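Local coordinates for inorganic pyrophosphatase (Shewanella sp. AS-11, PDB 6LL8), which probably hydrolyses diphosphate to two phosphates, as a metal-dependent family II inorganic pyrophosphatase of the DHH type, at residues I139-I144 with A171-F176. Numbering follows the deposited sequence.
Sequences IMMCAI and AGVEDF
Met-141 reaches the loop with its first two torsions extended: chi1 of -180° sets CG opposite the backbone N, chi2 keeps the chain nearly straight, and the bend comes at chi3 (69°), where CE folds to one side. That carries SD off helix 134-147 and up to two side chains of 171-176 at once. SD of Met-141 lies 3.9 Å from CB of Phe-176. The same Met-141 SD is 4.0 Å from CB of Val-173. On Val-173 both methyls take part: Val-173 CG1 sits 4.0 Å from Met-141 SD. Val-173 CG2 faces the folded methyl, 4.1 Å from Met-141 CE. Phe-176 offers its methylene, not its ring. With chi1 at 51° the phenyl group swings away from the methionine and packs on Val-164 and Ala-168 of helix 158-171 and on Phe-151, so this is no Met-aromatic contact. The loop is the turn between two helices. Gly-172, at positive phi, ends helix 158-171 in a Schellman motif, and Asp-175 N-caps helix 176-187 through OD1, bonded to Glu-178 N. Val-173 lies in the connection and Phe-176 opens the next helix, and one thioether touches both. No hydrogen bond crosses between 139-144 and 171-176; with 130 Å² buried in all, the contact is small and purely apolar, dispersion around a polarisable sulfur that fixes no precise angle between its partners.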
loop_
_atom_site.group_PDB
_atom_site.type_symbol
_atom_site.label_atom_id
_atom_site.label_comp_id
_atom_site.label_asym_id
_atom_site.label_seq_id
_atom_site.Cartn_x
_atom_site.Cartn_y
_atom_site.Cartn_z
ATOM N N ILE A 139 10.401 -4.458 11.711
ATOM C CA ILE A 139 9.902 -3.906 10.438
ATOM C C ILE A 139 8.464 -4.375 10.223
ATOM O O ILE A 139 7.665 -3.608 9.650
ATOM C CB ILE A 139 10.840 -4.176 9.257
ATOM C CG1 ILE A 139 10.913 -5.645 8.843
ATOM C CG2 ILE A 139 12.211 -3.580 9.529
ATOM C CD1 ILE A 139 11.691 -5.875 7.569
ATOM N N MET A 140 8.101 -5.579 10.623
ATOM C CA MET A 140 6.712 -6.038 10.504
ATOM C C MET A 140 5.788 -5.166 11.354
ATOM O O MET A 140 4.716 -4.750 10.913
ATOM C CB MET A 140 6.601 -7.500 10.916
ATOM C CG MET A 140 7.296 -8.490 9.981
ATOM S SD MET A 140 7.187 -10.186 10.550
ATOM C CE MET A 140 5.454 -10.519 10.284
ATOM N N MET A 141 6.226 -4.892 12.573
ATOM C CA MET A 141 5.479 -4.021 13.488
ATOM C C MET A 141 5.245 -2.660 12.837
ATOM O O MET A 141 4.122 -2.133 12.858
ATOM C CB MET A 141 6.278 -3.885 14.772
ATOM C CG MET A 141 5.616 -3.009 15.832
ATOM S SD MET A 141 6.774 -2.270 17.004
ATOM C CE MET A 141 7.598 -1.126 15.906
ATOM N N CYS A 142 6.306 -2.089 12.279
ATOM C CA CYS A 142 6.190 -0.762 11.638
ATOM C C CYS A 142 5.207 -0.836 10.477
ATOM O O CYS A 142 4.393 0.093 10.289
ATOM C CB CYS A 142 7.530 -0.250 11.156
ATOM S SG CYS A 142 8.643 0.252 12.472
ATOM N N ALA A 143 5.302 -1.864 9.648
ATOM C CA ALA A 143 4.377 -1.965 8.513
ATOM C C ALA A 143 2.924 -1.968 8.981
ATOM O O ALA A 143 2.070 -1.300 8.362
ATOM C CB ALA A 143 4.661 -3.204 7.710
ATOM N N ILE A 144 2.617 -2.678 10.065
ATOM C CA ILE A 144 1.220 -2.772 10.528
ATOM C C ILE A 144 0.795 -1.421 11.097
ATOM O O ILE A 144 -0.338 -0.993 10.868
ATOM C CB ILE A 144 1.054 -3.922 11.533
ATOM C CG1 ILE A 144 1.471 -5.276 10.951
ATOM C CG2 ILE A 144 -0.395 -3.959 12.022
ATOM C CD1 ILE A 144 1.717 -6.332 11.977
ATOM N N ALA A 171 10.595 -7.281 19.214
ATOM C CA ALA A 171 11.521 -6.271 18.689
ATOM C C ALA A 171 12.161 -5.446 19.794
ATOM O O ALA A 171 13.068 -4.681 19.473
ATOM C CB ALA A 171 10.813 -5.347 17.731
ATOM N N GLY A 172 11.664 -5.509 21.009
ATOM C CA GLY A 172 12.197 -4.666 22.089
ATOM C C GLY A 172 11.693 -3.235 22.025
ATOM O O GLY A 172 12.387 -2.317 22.511
ATOM N N VAL A 173 10.496 -3.015 21.472
ATOM C CA VAL A 173 9.890 -1.667 21.360
ATOM C C VAL A 173 8.802 -1.540 22.424
ATOM O O VAL A 173 7.793 -2.243 22.348
ATOM C CB VAL A 173 9.309 -1.449 19.966
ATOM C CG1 VAL A 173 8.568 -0.130 19.887
ATOM C CG2 VAL A 173 10.415 -1.522 18.924
ATOM N N GLU A 174 8.956 -0.632 23.376
ATOM C CA GLU A 174 7.918 -0.431 24.418
ATOM C C GLU A 174 6.838 0.518 23.895
ATOM O O GLU A 174 5.647 0.188 24.014
ATOM C CB GLU A 174 8.520 0.128 25.710
ATOM C CG GLU A 174 7.501 0.507 26.798
ATOM C CD GLU A 174 6.932 1.930 26.738
ATOM O OE1 GLU A 174 7.733 2.883 26.555
ATOM O OE2 GLU A 174 5.685 2.100 26.889
ATOM N N ASP A 175 7.217 1.650 23.318
ATOM C CA ASP A 175 6.217 2.669 22.932
ATOM C C ASP A 175 6.007 2.585 21.419
ATOM O O ASP A 175 6.499 3.411 20.611
ATOM C CB ASP A 175 6.656 4.049 23.395
ATOM C CG ASP A 175 5.562 5.076 23.313
ATOM O OD1 ASP A 175 4.542 4.842 22.627
ATOM O OD2 ASP A 175 5.782 6.144 23.873
ATOM N N PHE A 176 5.288 1.567 21.014
ATOM C CA PHE A 176 5.080 1.336 19.576
ATOM C C PHE A 176 4.192 2.416 18.973
ATOM O O PHE A 176 4.346 2.711 17.767
ATOM C CB PHE A 176 4.570 -0.076 19.319
ATOM C CG PHE A 176 3.378 -0.523 20.130
ATOM C CD1 PHE A 176 2.080 -0.170 19.790
ATOM C CD2 PHE A 176 3.572 -1.310 21.255
ATOM C CE1 PHE A 176 1.007 -0.628 20.555
ATOM C CE2 PHE A 176 2.517 -1.705 22.045
ATOM C CZ PHE A 176 1.248 -1.375 21.684
#